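Local coordinates for protein dextranase (Pseudarthrobacter oxydans, PDB 6NZS) that hydrolyses internal alpha-1,6-glucosidic linkages of dextran as a family 49 glycoside hydrolase, at residues His352-Ser363 / Lys375-Ala386. Sequence-based numbering, arbitrary orientation.
Sequences HMNVENYKQVGS and KGSTMKNTFFNA
Gln360 crosses Phe384 obliquely, its OE1 at the edge of the phenyl ring, 3.6 Å from CD2, with amide and ring planes 73° apart. With CG anti to the backbone N (chi1 -178°) and the chain extended beyond it, the amide reaches the turn, where NE2 donates to Ser363 OG at 2.9 Å and also bonds Thr368 O. Ser363 OG donates in turn to Asn385 O (2.7 Å), from above that carbonyl plane. Asn385 turns back likewise, OD1 accepting from Ser363 N at 3.0 Å, while its ND2 is held by Trp406 O and Asn408 OD1. An alanine in place of Gln360 would probably leave Ser363 OG without its amide donor and uncover the ring edge of Phe384. Tyr358 approaches the same ring obliquely, CE2 to CE2 3.7 Å.

These segments are successive rungs of the right-handed parallel beta-helix of family 49: strands 352-356 and 377-380 run 2° apart with axes 4.7 Å from each other, and both segments turn a corner at the paired Asn357 and Asn381. Their side chains lie side by side, and a water at the corner donates to Asn357 OD1 (2.6 Å) and Glu356 OE1 and accepts from Asn381 ND2; Asn357 ND2 bonds Glu191, and Asn381 OD1 bonds Asn402. The salt bridge from Glu356 OE1 to Lys380 NZ is long; OE2 pairs with Arg201. Inside the coil, Met379 CG packs on Val355 CB at 3.8 Å. At the far end, His352 ND1 donates to Lys375 O, which sits near the imidazole plane, and Met353 N bonds Ser377 OG, itself bonded to Tyr374 O.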
# COMPACT_ATOMS: atom_id res chain seq x y z
N HIS A 352 -19.21 4.75 -5.49
CA HIS A 352 -18.97 3.32 -5.34
C HIS A 352 -17.79 2.90 -6.19
O HIS A 352 -17.83 2.99 -7.42
CB HIS A 352 -20.24 2.55 -5.69
CG HIS A 352 -21.44 3.06 -4.94
ND1 HIS A 352 -21.51 3.04 -3.57
CD2 HIS A 352 -22.58 3.65 -5.38
CE1 HIS A 352 -22.66 3.58 -3.19
NE2 HIS A 352 -23.33 3.96 -4.26
N MET A 353 -16.74 2.41 -5.53
CA MET A 353 -15.47 2.14 -6.18
C MET A 353 -15.31 0.67 -6.49
O MET A 353 -15.69 -0.20 -5.70
CB MET A 353 -14.32 2.59 -5.28
CG MET A 353 -14.38 4.07 -4.96
SD MET A 353 -13.35 4.52 -3.56
CE MET A 353 -11.79 3.78 -4.06
N ASN A 354 -14.73 0.38 -7.66
CA ASN A 354 -14.38 -0.97 -8.07
C ASN A 354 -12.90 -0.92 -8.41
O ASN A 354 -12.52 -0.48 -9.50
CB ASN A 354 -15.23 -1.39 -9.28
CG ASN A 354 -14.89 -2.78 -9.78
OD1 ASN A 354 -14.18 -3.53 -9.13
ND2 ASN A 354 -15.40 -3.11 -10.96
N VAL A 355 -12.06 -1.35 -7.46
CA VAL A 355 -10.61 -1.21 -7.54
C VAL A 355 -10.02 -2.59 -7.80
O VAL A 355 -10.33 -3.55 -7.08
CB VAL A 355 -10.05 -0.63 -6.23
CG1 VAL A 355 -8.55 -0.40 -6.37
CG2 VAL A 355 -10.75 0.68 -5.87
N GLU A 356 -9.15 -2.70 -8.80
CA GLU A 356 -8.49 -3.98 -9.00
C GLU A 356 -7.16 -3.81 -9.71
O GLU A 356 -6.99 -2.93 -10.55
CB GLU A 356 -9.36 -4.97 -9.77
CG GLU A 356 -9.69 -4.55 -11.15
CD GLU A 356 -11.04 -5.10 -11.58
OE1 GLU A 356 -11.37 -6.26 -11.25
OE2 GLU A 356 -11.78 -4.36 -12.23
N ASN A 357 -6.21 -4.68 -9.34
CA ASN A 357 -4.92 -4.73 -10.01
C ASN A 357 -4.22 -3.38 -9.97
O ASN A 357 -3.66 -2.91 -10.97
CB ASN A 357 -5.03 -5.33 -11.41
CG ASN A 357 -5.47 -6.77 -11.35
OD1 ASN A 357 -6.66 -7.06 -11.20
ND2 ASN A 357 -4.50 -7.68 -11.38
N TYR A 358 -4.28 -2.76 -8.79
CA TYR A 358 -3.80 -1.43 -8.50
C TYR A 358 -2.64 -1.57 -7.53
O TYR A 358 -2.68 -2.43 -6.64
CB TYR A 358 -4.95 -0.64 -7.86
CG TYR A 358 -4.59 0.68 -7.25
CD1 TYR A 358 -4.57 1.84 -8.01
CD2 TYR A 358 -4.30 0.77 -5.89
CE1 TYR A 358 -4.27 3.06 -7.44
CE2 TYR A 358 -3.99 1.99 -5.32
CZ TYR A 358 -3.97 3.13 -6.10
OH TYR A 358 -3.67 4.34 -5.54
N LYS A 359 -1.61 -0.74 -7.70
CA LYS A 359 -0.40 -0.85 -6.89
C LYS A 359 0.06 0.53 -6.44
O LYS A 359 -0.06 1.52 -7.17
CB LYS A 359 0.76 -1.52 -7.62
CG LYS A 359 0.42 -2.85 -8.27
CD LYS A 359 -0.01 -2.64 -9.74
CE LYS A 359 -0.61 -3.87 -10.33
NZ LYS A 359 -0.93 -3.58 -11.74
N GLN A 360 0.61 0.58 -5.23
CA GLN A 360 1.27 1.78 -4.71
C GLN A 360 2.68 1.40 -4.30
O GLN A 360 2.87 0.45 -3.54
CB GLN A 360 0.48 2.32 -3.51
CG GLN A 360 1.03 3.60 -2.91
CD GLN A 360 0.17 4.08 -1.76
OE1 GLN A 360 -1.06 3.85 -1.71
NE2 GLN A 360 0.79 4.73 -0.80
N VAL A 361 3.68 2.11 -4.84
CA VAL A 361 5.09 1.80 -4.62
C VAL A 361 5.84 3.08 -4.25
O VAL A 361 5.41 4.19 -4.56
CB VAL A 361 5.76 1.15 -5.85
CG1 VAL A 361 5.07 -0.15 -6.21
CG2 VAL A 361 5.76 2.09 -7.05
N GLY A 362 6.98 2.90 -3.59
CA GLY A 362 7.81 4.06 -3.29
C GLY A 362 7.20 5.05 -2.31
O GLY A 362 7.36 6.27 -2.49
N SER A 363 6.55 4.56 -1.27
CA SER A 363 5.87 5.41 -0.29
C SER A 363 6.81 5.75 0.87
O SER A 363 6.65 5.31 2.01
CB SER A 363 4.59 4.75 0.18
OG SER A 363 3.66 4.62 -0.88
N LYS A 375 -18.32 4.00 0.82
CA LYS A 375 -19.39 3.05 1.08
C LYS A 375 -19.78 2.28 -0.18
O LYS A 375 -19.95 2.87 -1.25
CB LYS A 375 -20.62 3.78 1.63
CG LYS A 375 -21.76 2.84 1.97
CD LYS A 375 -22.96 3.57 2.55
CE LYS A 375 -24.08 2.59 2.86
NZ LYS A 375 -25.19 3.25 3.60
N GLY A 376 -19.90 0.96 -0.06
CA GLY A 376 -20.35 0.16 -1.18
C GLY A 376 -19.29 0.04 -2.25
O GLY A 376 -19.55 0.31 -3.43
N SER A 377 -18.09 -0.36 -1.85
CA SER A 377 -16.96 -0.50 -2.76
C SER A 377 -16.33 -1.87 -2.59
O SER A 377 -16.47 -2.52 -1.56
CB SER A 377 -15.89 0.56 -2.49
OG SER A 377 -16.38 1.87 -2.74
N THR A 378 -15.62 -2.30 -3.64
CA THR A 378 -14.85 -3.53 -3.63
C THR A 378 -13.45 -3.25 -4.14
O THR A 378 -13.24 -2.39 -4.99
CB THR A 378 -15.49 -4.59 -4.52
OG1 THR A 378 -15.51 -4.11 -5.87
CG2 THR A 378 -16.91 -4.87 -4.08
N MET A 379 -12.48 -3.97 -3.57
CA MET A 379 -11.10 -3.93 -4.05
C MET A 379 -10.56 -5.35 -4.08
O MET A 379 -10.76 -6.12 -3.14
CB MET A 379 -10.22 -3.07 -3.15
CG MET A 379 -8.76 -3.02 -3.61
SD MET A 379 -7.83 -1.71 -2.80
CE MET A 379 -7.53 -2.43 -1.18
N LYS A 380 -9.86 -5.70 -5.16
CA LYS A 380 -9.23 -7.01 -5.24
C LYS A 380 -7.90 -6.92 -5.97
O LYS A 380 -7.73 -6.12 -6.89
CB LYS A 380 -10.13 -8.06 -5.89
CG LYS A 380 -10.56 -7.75 -7.29
CD LYS A 380 -11.58 -8.78 -7.77
CE LYS A 380 -11.98 -8.56 -9.21
NZ LYS A 380 -12.40 -9.83 -9.87
N ASN A 381 -6.97 -7.78 -5.56
CA ASN A 381 -5.75 -8.05 -6.32
C ASN A 381 -4.84 -6.83 -6.38
O ASN A 381 -4.61 -6.28 -7.46
CB ASN A 381 -6.10 -8.55 -7.73
CG ASN A 381 -7.13 -9.66 -7.73
OD1 ASN A 381 -7.18 -10.49 -6.82
ND2 ASN A 381 -7.96 -9.71 -8.78
N THR A 382 -4.31 -6.41 -5.24
CA THR A 382 -3.58 -5.15 -5.14
C THR A 382 -2.27 -5.34 -4.38
O THR A 382 -2.07 -6.35 -3.69
CB THR A 382 -4.40 -4.07 -4.43
OG1 THR A 382 -4.70 -4.53 -3.10
CG2 THR A 382 -5.70 -3.78 -5.16
N PHE A 383 -1.38 -4.36 -4.54
CA PHE A 383 -0.13 -4.28 -3.78
C PHE A 383 -0.02 -2.87 -3.21
O PHE A 383 -0.14 -1.90 -3.95
CB PHE A 383 1.10 -4.56 -4.68
CG PHE A 383 2.41 -4.33 -3.97
CD1 PHE A 383 2.98 -5.34 -3.22
CD2 PHE A 383 3.06 -3.11 -4.04
CE1 PHE A 383 4.20 -5.14 -2.54
CE2 PHE A 383 4.27 -2.89 -3.36
CZ PHE A 383 4.83 -3.90 -2.62
N PHE A 384 0.24 -2.77 -1.91
CA PHE A 384 0.42 -1.47 -1.27
C PHE A 384 1.74 -1.42 -0.52
O PHE A 384 1.95 -2.20 0.41
CB PHE A 384 -0.70 -1.16 -0.28
CG PHE A 384 -2.00 -0.82 -0.94
CD1 PHE A 384 -2.89 -1.81 -1.30
CD2 PHE A 384 -2.32 0.51 -1.20
CE1 PHE A 384 -4.10 -1.49 -1.93
CE2 PHE A 384 -3.53 0.84 -1.82
CZ PHE A 384 -4.41 -0.16 -2.18
N ASN A 385 2.59 -0.48 -0.89
CA ASN A 385 3.65 0.00 -0.02
C ASN A 385 3.16 1.34 0.53
O ASN A 385 2.69 2.18 -0.24
CB ASN A 385 4.92 0.20 -0.87
CG ASN A 385 6.09 0.78 -0.10
OD1 ASN A 385 6.76 1.68 -0.60
ND2 ASN A 385 6.40 0.23 1.06
N ALA A 386 3.21 1.51 1.85
CA ALA A 386 2.71 2.74 2.47
C ALA A 386 3.46 3.01 3.77
O ALA A 386 3.83 2.08 4.50
CB ALA A 386 1.20 2.69 2.73
O HOH W 1 -12.91 -4.83 -7.20
O HOH W 2 -8.90 -8.33 -10.91